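Local coordinates for protein omega transaminase (Pseudomonas sp., PDB 5LHA) that probably catalyses the transfer of amino groups between amines and keto acids as a pyridoxal phosphate-dependent transaminase of fold type I, at residues A[137-142]-A[310-315]; A[190-194]-A[390-394]. All coordinates share one frame; numbering follows the deposited sequence.

Contact 1 of 2, residues A[137-142]-A[310-315]; sequences QYWIAS and RIADAI
Tyr138, near the C-terminal end of helix 124-141, fits as a knob into a hole formed by Arg310, Ile311, Ala314 and Ile315 of helix 309-316, a helix-helix packing in the fold type I aminotransferase. The axes of segments 137-141 and 310-315 come within 8.7 Å and cross at 54°. Apolar contacts centre on the tyrosine ring: Ile311 CG1 lies over one face in a CH-pi contact, 4.3 Å from the ring centroid, while Ala314 CB comes up obliquely to CE1 at 3.4 Å. With CG anti to the backbone N (chi1 165°), the ring reaches over to helix 309-316. Ile315 CG1 packs on Tyr138 CA. Leu260 of strand 260-264 also touches Tyr138 and Ile311. Polar contacts lie around this core. Arg310 NE donates to Tyr138 OH, nearly straight at 169° and in the guanidinium plane, which is turned steeply to the ring; Arg310 NH2 is held elsewhere by Gly258 O. Ser142 OG, over the rim of the opposite ring face, donates back to Tyr138 O, which also accepts Ser142 N from the other side of its carbonyl plane. The Ala141 CB methyl meets Ala314 O, and one water donates to both Ala141 O and Ala314 O, each at 2.9 Å.

Contact 2 of 2, residues A[190-194]-A[390-394]; sequences PWLYR and LDLVS
Arg194 and Asp391 meet head-on in a two-nitrogen salt bridge that joins the loop after strand 184-187, an outermost strand, within this chain, of one seven-stranded sheet in this fold type I enzyme, to strand 387-393 of the other seven-stranded sheet. The guanidinium uses its end: NH1 donates to Asp391 OD2 at 2.8 Å and NH2 to Asp391 OD1 at 3.1 Å. Both acceptors lie close to the guanidinium plane, but the carboxylate is turned 41° from it, so the two groups are not coplanar. NH1 meets OD2 on its syn side, whereas NH2 approaches OD1 from above the carboxylate plane. The arginine chain runs extended from CG to NE and then bends at its end (chi4 83°), so that one guanidinium face meets the CD2 edge of the Tyr193 ring, the planes nearly at right angles. Trp191 approaches from the opposite direction to Asp391, and OD2 lies at its edge, in the ring plane, 3.7 Å from CZ2; ring and carboxylate are nearly coplanar, and Arg194 CB covers part of one indole face. The Tyr193 ring presents its edge to Val393, with CG1 3.6 Å from OH. Outside the pair, Arg194 NE donates to Arg399 O and Arg382 forms a second salt bridge to Asp391 OD2, so the buried carboxylate has two arginine partners. A leucine in place of Arg194 would probably cost Asp391 one of these two mates, leave Arg399 O without the NE donor, and tie the loop less firmly to the strand. The Arg194 and Val393 side chains run alongside in opposing directions, Val393 CG1 lying obliquely to the guanidinium, 3.4 Å from Arg194 NH2.

How the contacts relate
The two contacts share no helix or strand: their centres lie 40 Å apart, and their nearest atoms are about 21 Å from each other. Contact 1 is partly buried, far out from the chain centre, and has the second subunit close by; it packs two helices mainly through apolar groups, adding one arginine-to-tyrosine hydrogen bond and a water shared by two backbone carbonyls. Contact 2 is buried, lies nearer the centre, and touches no other protein chain; there a loop meets a strand chiefly through charge, with aromatic edges beside it. In sequence their segments alternate, and contact 2 ties a loop that follows an outer strand of one sheet to a strand of the other.

Contact 1 of 2, residues A[137-142]-A[310-315]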
loop_
_atom_site.group_PDB
_atom_site.type_symbol
_atom_site.label_atom_id
_atom_site.label_comp_id
_atom_site.label_asym_id
_atom_site.label_seq_id
_atom_site.Cartn_x
_atom_site.Cartn_y
_atom_site.Cartn_z
ATOM N N GLN A 137 -4.086 8.669 14.990
ATOM C CA GLN A 137 -3.358 9.587 15.867
ATOM C C GLN A 137 -3.438 9.164 17.329
ATOM O O GLN A 137 -2.441 9.247 18.050
ATOM C CB GLN A 137 -3.886 11.017 15.710
ATOM C CG GLN A 137 -3.194 11.993 16.649
ATOM C CD GLN A 137 -3.305 13.434 16.218
ATOM O OE1 GLN A 137 -3.739 13.736 15.107
ATOM N NE2 GLN A 137 -2.904 14.340 17.105
ATOM N N TYR A 138 -4.602 8.689 17.776
ATOM C CA TYR A 138 -4.754 8.201 19.145
ATOM C C TYR A 138 -3.680 7.184 19.501
ATOM O O TYR A 138 -3.065 7.265 20.568
ATOM C CB TYR A 138 -6.140 7.577 19.341
ATOM C CG TYR A 138 -6.246 6.734 20.598
ATOM C CD1 TYR A 138 -6.356 7.331 21.847
ATOM C CD2 TYR A 138 -6.212 5.344 20.545
ATOM C CE1 TYR A 138 -6.455 6.569 23.008
ATOM C CE2 TYR A 138 -6.298 4.573 21.712
ATOM C CZ TYR A 138 -6.419 5.201 22.935
ATOM O OH TYR A 138 -6.514 4.479 24.097
ATOM N N TRP A 139 -3.472 6.188 18.636
ATOM C CA TRP A 139 -2.495 5.146 18.938
ATOM C C TRP A 139 -1.071 5.690 18.930
ATOM O O TRP A 139 -0.240 5.272 19.750
ATOM C CB TRP A 139 -2.654 3.984 17.965
ATOM C CG TRP A 139 -3.893 3.188 18.240
ATOM C CD1 TRP A 139 -5.006 3.097 17.445
ATOM C CD2 TRP A 139 -4.151 2.363 19.383
ATOM N NE1 TRP A 139 -5.943 2.278 18.032
ATOM C CE2 TRP A 139 -5.441 1.812 19.219
ATOM C CE3 TRP A 139 -3.419 2.037 20.526
ATOM C CZ2 TRP A 139 -6.007 0.950 20.151
ATOM C CZ3 TRP A 139 -3.985 1.186 21.451
ATOM C CH2 TRP A 139 -5.266 0.646 21.256
ATOM N N ILE A 140 -0.766 6.620 18.020
ATOM C CA ILE A 140 0.568 7.219 18.003
ATOM C C ILE A 140 0.819 7.992 19.291
ATOM O O ILE A 140 1.895 7.891 19.891
ATOM C CB ILE A 140 0.752 8.100 16.752
ATOM C CG1 ILE A 140 0.888 7.228 15.504
ATOM C CG2 ILE A 140 1.968 8.994 16.888
ATOM C CD1 ILE A 140 0.747 7.999 14.223
ATOM N N ALA A 141 -0.171 8.768 19.745
ATOM C CA ALA A 141 -0.021 9.476 21.011
ATOM C C ALA A 141 0.073 8.511 22.187
ATOM O O ALA A 141 0.755 8.806 23.176
ATOM C CB ALA A 141 -1.184 10.443 21.219
ATOM N N SER A 142 -0.562 7.350 22.088
ATOM C CA SER A 142 -0.461 6.355 23.141
ATOM C C SER A 142 0.801 5.520 23.036
ATOM O O SER A 142 0.965 4.577 23.818
ATOM C CB SER A 142 -1.694 5.450 23.135
ATOM O OG SER A 142 -2.872 6.217 23.301
ATOM N N ARG A 310 -11.385 8.695 26.990
ATOM C CA ARG A 310 -10.221 7.845 26.757
ATOM C C ARG A 310 -9.345 8.387 25.630
ATOM O O ARG A 310 -8.164 8.695 25.830
ATOM C CB ARG A 310 -10.683 6.422 26.440
ATOM C CG ARG A 310 -9.581 5.493 25.968
ATOM C CD ARG A 310 -10.156 4.243 25.320
ATOM N NE ARG A 310 -9.121 3.423 24.687
ATOM C CZ ARG A 310 -9.308 2.190 24.216
ATOM N NH1 ARG A 310 -10.493 1.603 24.305
ATOM N NH2 ARG A 310 -8.298 1.537 23.655
ATOM N N ILE A 311 -9.929 8.530 24.439
ATOM C CA ILE A 311 -9.200 9.009 23.266
ATOM C C ILE A 311 -8.750 10.453 23.454
ATOM O O ILE A 311 -7.625 10.821 23.096
ATOM C CB ILE A 311 -10.082 8.847 22.012
ATOM C CG1 ILE A 311 -10.348 7.368 21.732
ATOM C CG2 ILE A 311 -9.449 9.520 20.782
ATOM C CD1 ILE A 311 -11.544 7.121 20.821
ATOM N N ALA A 312 -9.636 11.305 23.969
ATOM C CA ALA A 312 -9.318 12.722 24.120
ATOM C C ALA A 312 -8.105 12.920 25.026
ATOM O O ALA A 312 -7.206 13.714 24.721
ATOM C CB ALA A 312 -10.534 13.471 24.661
ATOM N N ASP A 313 -8.082 12.209 26.159
ATOM C CA ASP A 313 -6.995 12.328 27.127
ATOM C C ASP A 313 -5.657 11.919 26.528
ATOM O O ASP A 313 -4.625 12.538 26.815
ATOM C CB ASP A 313 -7.303 11.464 28.345
ATOM C CG ASP A 313 -8.405 12.031 29.188
ATOM O OD1 ASP A 313 -8.718 13.228 29.028
ATOM O OD2 ASP A 313 -8.981 11.267 29.987
ATOM N N ALA A 314 -5.646 10.842 25.737
ATOM C CA ALA A 314 -4.397 10.364 25.153
ATOM C C ALA A 314 -3.827 11.367 24.165
ATOM O O ALA A 314 -2.613 11.604 24.133
ATOM C CB ALA A 314 -4.615 9.019 24.467
ATOM N N ILE A 315 -4.687 11.936 23.325
ATOM C CA ILE A 315 -4.223 12.855 22.297
ATOM C C ILE A 315 -3.784 14.171 22.926
ATOM O O ILE A 315 -2.726 14.714 22.586
ATOM C CB ILE A 315 -5.321 13.047 21.232
ATOM C CG1 ILE A 315 -5.547 11.718 20.504
ATOM C CG2 ILE A 315 -4.921 14.121 20.233
ATOM C CD1 ILE A 315 -6.562 11.764 19.417
HETATM O O HOH W 1 -0.258 10.437 25.295
#

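Contact 2 of 2, residues A[190-194]-A[390-394]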
loop_
_atom_site.group_PDB
_atom_site.type_symbol
_atom_site.label_atom_id
_atom_site.label_comp_id
_atom_site.label_asym_id
_atom_site.label_seq_id
_atom_site.Cartn_x
_atom_site.Cartn_y
_atom_site.Cartn_z
ATOM N N PRO A 190 -23.848 -9.835 10.317
ATOM C CA PRO A 190 -24.894 -10.715 10.860
ATOM C C PRO A 190 -26.248 -10.472 10.204
ATOM O O PRO A 190 -27.144 -9.833 10.772
ATOM C CB PRO A 190 -24.889 -10.377 12.354
ATOM C CG PRO A 190 -24.404 -8.982 12.406
ATOM C CD PRO A 190 -23.390 -8.850 11.312
ATOM N N TRP A 191 -26.378 -10.989 8.978
ATOM C CA TRP A 191 -27.512 -10.772 8.085
ATOM C C TRP A 191 -28.293 -12.077 8.001
ATOM O O TRP A 191 -27.788 -13.073 7.471
ATOM C CB TRP A 191 -27.022 -10.333 6.707
ATOM C CG TRP A 191 -28.090 -9.890 5.725
ATOM C CD1 TRP A 191 -29.410 -9.642 5.986
ATOM C CD2 TRP A 191 -27.909 -9.648 4.325
ATOM N NE1 TRP A 191 -30.059 -9.257 4.834
ATOM C CE2 TRP A 191 -29.161 -9.255 3.801
ATOM C CE3 TRP A 191 -26.810 -9.727 3.463
ATOM C CZ2 TRP A 191 -29.341 -8.942 2.453
ATOM C CZ3 TRP A 191 -26.990 -9.417 2.125
ATOM C CH2 TRP A 191 -28.247 -9.024 1.633
ATOM N N LEU A 192 -29.501 -12.089 8.564
ATOM C CA LEU A 192 -30.265 -13.332 8.640
ATOM C C LEU A 192 -30.719 -13.803 7.259
ATOM O O LEU A 192 -30.728 -15.009 6.978
ATOM C CB LEU A 192 -31.478 -13.134 9.549
ATOM C CG LEU A 192 -31.264 -13.025 11.055
ATOM C CD1 LEU A 192 -32.310 -12.088 11.651
ATOM C CD2 LEU A 192 -31.355 -14.402 11.675
ATOM N N TYR A 193 -31.059 -12.866 6.370
ATOM C CA TYR A 193 -31.602 -13.252 5.073
ATOM C C TYR A 193 -30.535 -13.892 4.183
ATOM O O TYR A 193 -30.832 -14.837 3.442
ATOM C CB TYR A 193 -32.252 -12.041 4.394
ATOM C CG TYR A 193 -33.230 -12.435 3.310
ATOM C CD1 TYR A 193 -34.372 -13.177 3.614
ATOM C CD2 TYR A 193 -32.998 -12.105 1.979
ATOM C CE1 TYR A 193 -35.263 -13.560 2.623
ATOM C CE2 TYR A 193 -33.889 -12.481 0.982
ATOM C CZ TYR A 193 -35.017 -13.210 1.309
ATOM O OH TYR A 193 -35.897 -13.596 0.320
ATOM N N ARG A 194 -29.295 -13.393 4.225
ATOM C CA ARG A 194 -28.195 -13.931 3.416
ATOM C C ARG A 194 -26.926 -13.942 4.257
ATOM O O ARG A 194 -26.419 -12.871 4.606
ATOM C CB ARG A 194 -27.964 -13.106 2.147
ATOM C CG ARG A 194 -29.098 -13.102 1.137
ATOM C CD ARG A 194 -28.652 -12.449 -0.166
ATOM N NE ARG A 194 -29.742 -12.338 -1.134
ATOM C CZ ARG A 194 -30.651 -11.367 -1.144
ATOM N NH1 ARG A 194 -30.615 -10.394 -0.236
ATOM N NH2 ARG A 194 -31.599 -11.369 -2.071
ATOM N N LEU A 390 -37.248 -3.556 1.410
ATOM C CA LEU A 390 -37.944 -4.668 0.780
ATOM C C LEU A 390 -36.942 -5.373 -0.122
ATOM O O LEU A 390 -36.383 -4.756 -1.032
ATOM C CB LEU A 390 -39.158 -4.173 -0.009
ATOM C CG LEU A 390 -40.217 -3.363 0.757
ATOM C CD1 LEU A 390 -39.926 -1.873 0.647
ATOM C CD2 LEU A 390 -41.629 -3.662 0.252
ATOM N N ASP A 391 -36.674 -6.636 0.155
ATOM C CA ASP A 391 -35.641 -7.371 -0.567
ATOM C C ASP A 391 -36.276 -8.188 -1.697
ATOM O O ASP A 391 -36.954 -9.192 -1.451
ATOM C CB ASP A 391 -34.844 -8.248 0.395
ATOM C CG ASP A 391 -33.496 -8.621 -0.163
ATOM O OD1 ASP A 391 -33.418 -8.919 -1.380
ATOM O OD2 ASP A 391 -32.508 -8.566 0.607
ATOM N N LEU A 392 -36.024 -7.778 -2.937
ATOM C CA LEU A 392 -36.621 -8.424 -4.095
ATOM C C LEU A 392 -35.672 -9.500 -4.608
ATOM O O LEU A 392 -34.474 -9.254 -4.785
ATOM C CB LEU A 392 -36.930 -7.409 -5.199
ATOM C CG LEU A 392 -37.744 -6.145 -4.876
ATOM C CD1 LEU A 392 -37.894 -5.286 -6.123
ATOM C CD2 LEU A 392 -39.121 -6.454 -4.272
ATOM N N VAL A 393 -36.210 -10.699 -4.815
ATOM C CA VAL A 393 -35.441 -11.857 -5.238
ATOM C C VAL A 393 -36.084 -12.444 -6.483
ATOM O O VAL A 393 -37.265 -12.228 -6.768
ATOM C CB VAL A 393 -35.353 -12.925 -4.132
ATOM C CG1 VAL A 393 -34.787 -12.320 -2.873
ATOM C CG2 VAL A 393 -36.730 -13.525 -3.872
ATOM N N SER A 394 -35.279 -13.192 -7.236
ATOM C CA SER A 394 -35.799 -13.970 -8.352
ATOM C C SER A 394 -36.296 -15.341 -7.921
ATOM O O SER A 394 -37.122 -15.938 -8.626
ATOM C CB SER A 394 -34.726 -14.119 -9.437
ATOM O OG SER A 394 -33.457 -14.399 -8.871
#